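Local atomic coordinates of DUF7790 domain-containing protein (Leptospira interrogans serogroup Icterohaemorrhagiae serovar copenhageni, PDB entry 6ULO), a protein that is of unknown function but probably carries a membrane-spanning helix and a domain related to the Rossmann-type folds. Residues L261-S265 against G275-C279; R52-I57 against K166-K170. One frame throughout, in Å; residues are numbered along the deposited sequence.

Contact 1: L261-S265 against G275-C279; sequences LFPWS and GFHYC
The indole of W264 carries the backbone of G275 on one face: G275 N sits above the middle of the ring system, 3.4 Å from W264 CE2, and G275 CA stands 3.5 Å from the centroid of the five-membered ring in a CH-pi contact. One face of the imidazole of H277 takes F262 CB, 3.6 Å from the ring centroid, and the F262 phenyl presents its edge to the same ring, an edge-to-face pair with planes 62° apart. At its own edge the imidazole works as a donor. H277 ND1 donates a hydrogen bond to P263 O, 2.8 Å away and nearly in the ring plane, with an angle at hydrogen of 161°. This requires the ND1 proton; H277 NE2 is hydrogen-bonded to T316 OG1, so both ring nitrogens have partners. The torsion that sets CG of H277 anti to its backbone N (chi1 -174°) puts the ring beside F262 and P263. Next to it the main chains join: S265 N donates to F276 O over 2.9 Å, and W264 CA adds a CA-H...O contact to that oxygen. S265 OG lies at the edge of the Y278 ring, 3.2 Å from Y278 CD2, and is hydrogen-bonded to N313 O. At the positive phi of G275 a side chain would be jammed against the preceding carbonyl oxygen, and a cis peptide precedes F276 as the chain turns into strand 277-282. The loop thus folds back over the start of that strand, which runs between strands 249-255 and 315-318, while M303 of helix 299-306 packs on both F262 and H277.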
# COMPACT_ATOMS: atom_id res chain seq x y z
N LEU A 261 22.49 7.39 11.13
CA LEU A 261 22.81 6.93 9.78
C LEU A 261 21.74 7.30 8.77
O LEU A 261 22.05 7.59 7.60
CB LEU A 261 22.90 5.41 9.76
CG LEU A 261 23.99 4.82 10.64
CD1 LEU A 261 23.90 3.29 10.49
CD2 LEU A 261 25.38 5.34 10.23
N PHE A 262 20.49 7.33 9.23
CA PHE A 262 19.31 7.40 8.36
C PHE A 262 18.41 8.50 8.91
O PHE A 262 17.39 8.23 9.55
CB PHE A 262 18.59 6.04 8.33
CG PHE A 262 19.46 4.92 7.87
CD1 PHE A 262 19.95 4.90 6.58
CD2 PHE A 262 19.82 3.90 8.73
CE1 PHE A 262 20.78 3.85 6.14
CE2 PHE A 262 20.65 2.86 8.30
CZ PHE A 262 21.13 2.85 7.01
N PRO A 263 18.75 9.76 8.67
CA PRO A 263 18.01 10.85 9.32
C PRO A 263 16.55 10.89 8.87
O PRO A 263 16.21 10.57 7.72
CB PRO A 263 18.78 12.11 8.90
CG PRO A 263 20.17 11.64 8.54
CD PRO A 263 19.95 10.24 7.97
N TRP A 264 15.67 11.26 9.80
CA TRP A 264 14.25 11.36 9.45
C TRP A 264 14.03 12.54 8.52
O TRP A 264 14.61 13.62 8.70
CB TRP A 264 13.40 11.48 10.71
CG TRP A 264 13.58 10.29 11.60
CD1 TRP A 264 14.10 9.08 11.24
CD2 TRP A 264 13.31 10.21 12.99
NE1 TRP A 264 14.12 8.24 12.31
CE2 TRP A 264 13.67 8.92 13.42
CE3 TRP A 264 12.81 11.13 13.93
CZ2 TRP A 264 13.52 8.50 14.74
CZ3 TRP A 264 12.67 10.71 15.25
CH2 TRP A 264 13.03 9.41 15.64
N SER A 265 13.20 12.36 7.52
CA SER A 265 13.01 13.40 6.52
C SER A 265 12.51 14.68 7.17
O SER A 265 11.68 14.63 8.09
CB SER A 265 11.98 12.94 5.49
OG SER A 265 12.38 11.69 4.95
N GLY A 275 10.32 8.66 13.55
CA GLY A 275 10.38 8.34 12.13
C GLY A 275 10.18 9.59 11.31
O GLY A 275 9.93 10.67 11.83
N PHE A 276 10.36 9.48 9.99
CA PHE A 276 10.74 8.27 9.28
C PHE A 276 11.82 8.62 8.27
O PHE A 276 11.91 9.77 7.79
CB PHE A 276 9.52 7.69 8.50
CG PHE A 276 8.52 7.05 9.37
CD1 PHE A 276 8.73 5.76 9.86
CD2 PHE A 276 7.37 7.73 9.73
CE1 PHE A 276 7.80 5.18 10.71
CE2 PHE A 276 6.44 7.16 10.55
CZ PHE A 276 6.66 5.89 11.06
N HIS A 277 12.64 7.62 7.96
CA HIS A 277 13.54 7.64 6.82
C HIS A 277 12.97 6.69 5.77
O HIS A 277 12.44 5.63 6.11
CB HIS A 277 14.94 7.20 7.28
CG HIS A 277 15.99 7.31 6.22
ND1 HIS A 277 16.84 8.39 6.14
CD2 HIS A 277 16.38 6.45 5.25
CE1 HIS A 277 17.69 8.20 5.14
NE2 HIS A 277 17.44 7.03 4.59
N TYR A 278 13.03 7.09 4.50
CA TYR A 278 12.40 6.35 3.40
C TYR A 278 13.46 5.54 2.68
O TYR A 278 14.63 5.93 2.64
CB TYR A 278 11.70 7.36 2.45
CG TYR A 278 10.57 8.04 3.16
CD1 TYR A 278 9.25 7.63 2.97
CD2 TYR A 278 10.81 9.08 4.08
CE1 TYR A 278 8.22 8.22 3.69
CE2 TYR A 278 9.79 9.67 4.80
CZ TYR A 278 8.49 9.23 4.60
OH TYR A 278 7.48 9.79 5.32
N CYS A 279 13.05 4.44 2.06
CA CYS A 279 14.02 3.59 1.39
C CYS A 279 13.36 2.88 0.21
O CYS A 279 12.26 2.33 0.33
CB CYS A 279 14.57 2.57 2.39
SG CYS A 279 15.77 1.40 1.73

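Contact 2: R52-I57 against K166-K170; sequences RLDLLI and KYNYK
Bends at chi2 and chi3 (-44° at chi3) fold the R52 chain so that its guanidinium lies flat on the ring of Y167, while D54, whose CB already points toward Y169, has its carboxylate turned by chi1 of 56° nearly parallel to the Y169 ring and within reach of R52. The R52 stack is also a cation-pi contact: R52 CZ is 3.7 Å from the centroid of the Y167 ring, with the two planes 5° apart. L55 CG lies near the rim of the opposite face. D54 fixes the rotation of the guanidinium through a side-on salt bridge, both bonds nearly straight: R52 NE donates to the syn lone pair of D54 OD1 at 3.0 Å, and R52 NH2 meets D54 OD2 at 2.9 Å on its syn side, tilted out of the carboxylate plane. R52 NH1 is hydrogen-bonded to P266 O. D54 CB sits 3.4 Å from the centroid of the Y169 ring in a CH-pi contact. A water bridges the pair, donating a hydrogen bond to D54 OD1 (2.7 Å) and accepting one from Y169 OH (2.6 Å). Farther along, I57 CD1 packs 3.9 Å from Y169 CB, and W81 of helix 74-82 touches both I57 and Y169. The arrangement joins a 3-10 turn, residues 53-56, leading into helix 57-60, to the end of helix 139-166, which closes in a Schellman motif with N168, of positive phi, as its C-prime residue.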
# COMPACT_ATOMS: atom_id res chain seq x y z
N ARG A 52 6.25 12.27 4.25
CA ARG A 52 7.10 12.68 3.16
C ARG A 52 7.11 11.65 2.06
O ARG A 52 8.13 11.42 1.40
CB ARG A 52 8.52 13.04 3.63
CG ARG A 52 8.57 14.29 4.54
CD ARG A 52 7.99 15.55 3.87
NE ARG A 52 8.41 15.75 2.49
CZ ARG A 52 9.59 16.25 2.10
NH1 ARG A 52 10.52 16.58 3.00
NH2 ARG A 52 9.86 16.40 0.80
N LEU A 53 5.94 11.06 1.75
CA LEU A 53 5.87 10.10 0.66
C LEU A 53 6.24 10.74 -0.67
O LEU A 53 6.62 10.03 -1.60
CB LEU A 53 4.49 9.46 0.59
CG LEU A 53 4.16 8.60 1.81
CD1 LEU A 53 2.65 8.34 1.88
CD2 LEU A 53 4.95 7.29 1.76
N ASP A 54 6.13 12.08 -0.78
CA ASP A 54 6.51 12.73 -2.02
C ASP A 54 7.97 12.49 -2.39
O ASP A 54 8.32 12.60 -3.57
CB ASP A 54 6.25 14.24 -1.96
CG ASP A 54 6.95 14.93 -0.79
OD1 ASP A 54 6.69 14.56 0.39
OD2 ASP A 54 7.75 15.85 -1.05
N LEU A 55 8.83 12.15 -1.42
CA LEU A 55 10.22 11.83 -1.76
C LEU A 55 10.30 10.61 -2.67
O LEU A 55 11.32 10.41 -3.33
CB LEU A 55 11.02 11.56 -0.49
CG LEU A 55 11.17 12.78 0.42
CD1 LEU A 55 11.82 12.33 1.74
CD2 LEU A 55 12.00 13.88 -0.24
N LEU A 56 9.26 9.79 -2.71
CA LEU A 56 9.26 8.60 -3.55
C LEU A 56 9.00 8.91 -5.01
O LEU A 56 9.28 8.05 -5.86
CB LEU A 56 8.18 7.64 -3.07
CG LEU A 56 8.34 7.12 -1.64
CD1 LEU A 56 7.12 6.34 -1.24
CD2 LEU A 56 9.63 6.30 -1.49
N ILE A 57 8.40 10.07 -5.33
CA ILE A 57 7.93 10.33 -6.69
C ILE A 57 8.96 10.00 -7.76
O ILE A 57 8.63 9.27 -8.70
CB ILE A 57 7.36 11.74 -6.82
CG1 ILE A 57 6.09 11.88 -5.96
CG2 ILE A 57 7.07 12.05 -8.31
CD1 ILE A 57 5.64 13.33 -5.83
N LYS A 166 2.36 22.23 0.85
CA LYS A 166 3.63 22.61 1.47
C LYS A 166 4.80 22.20 0.62
O LYS A 166 5.77 22.95 0.47
CB LYS A 166 3.72 21.98 2.87
CG LYS A 166 5.05 22.18 3.57
CD LYS A 166 5.01 21.58 4.97
CE LYS A 166 6.34 21.76 5.70
NZ LYS A 166 6.28 21.14 7.05
N TYR A 167 4.74 20.99 0.06
CA TYR A 167 5.82 20.47 -0.77
C TYR A 167 5.51 20.54 -2.24
O TYR A 167 6.32 20.07 -3.05
CB TYR A 167 6.22 19.05 -0.33
CG TYR A 167 6.71 19.04 1.08
CD1 TYR A 167 7.96 19.56 1.41
CD2 TYR A 167 5.92 18.57 2.12
CE1 TYR A 167 8.41 19.55 2.71
CE2 TYR A 167 6.37 18.57 3.42
CZ TYR A 167 7.61 19.05 3.72
OH TYR A 167 8.03 19.05 5.02
N ASN A 168 4.37 21.10 -2.62
CA ASN A 168 4.04 21.37 -4.02
C ASN A 168 4.13 20.11 -4.87
O ASN A 168 4.90 20.03 -5.84
CB ASN A 168 4.89 22.50 -4.63
CG ASN A 168 4.39 22.94 -6.02
OD1 ASN A 168 3.22 22.72 -6.37
ND2 ASN A 168 5.27 23.54 -6.81
N TYR A 169 3.29 19.14 -4.54
CA TYR A 169 3.21 17.94 -5.36
C TYR A 169 1.75 17.52 -5.48
O TYR A 169 0.90 17.88 -4.68
CB TYR A 169 4.04 16.78 -4.79
CG TYR A 169 3.57 16.25 -3.46
CD1 TYR A 169 2.76 15.10 -3.38
CD2 TYR A 169 3.99 16.86 -2.26
CE1 TYR A 169 2.38 14.59 -2.16
CE2 TYR A 169 3.59 16.37 -1.04
CZ TYR A 169 2.79 15.22 -0.99
OH TYR A 169 2.40 14.69 0.23
N LYS A 170 1.49 16.72 -6.52
CA LYS A 170 0.18 16.13 -6.77
C LYS A 170 0.06 14.78 -6.07
O LYS A 170 1.00 13.97 -6.09
CB LYS A 170 -0.00 15.92 -8.26
CG LYS A 170 -0.06 17.20 -9.07
CD LYS A 170 -0.03 16.84 -10.57
CE LYS A 170 -0.20 18.07 -11.44
NZ LYS A 170 -0.34 17.77 -12.90
O HOH W 1 4.47 15.23 1.79

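How the contacts relate
From the N terminus, residues 52-57 come first, just before helix 57-60. Contact 2 closes when the chain returns at 166-170, after 108 intervening residues that include strands 66-69 and 86-91 and nearly all of the long helix 139-166. Contact 1 follows in series, neither nested nor crossed: nine residues without helix or strand separate its two segments, within the loop joining strands 249-255 and 277-282. The two meet in space, their centres about 15 Å apart. Y278 OH and R52 N are probably hydrogen-bonded at 3.0 Å, and S265 packs on R52 and L55. Segment 52-57 thereby links the end of helix 139-166 to strand 277-282 of the mixed sheet.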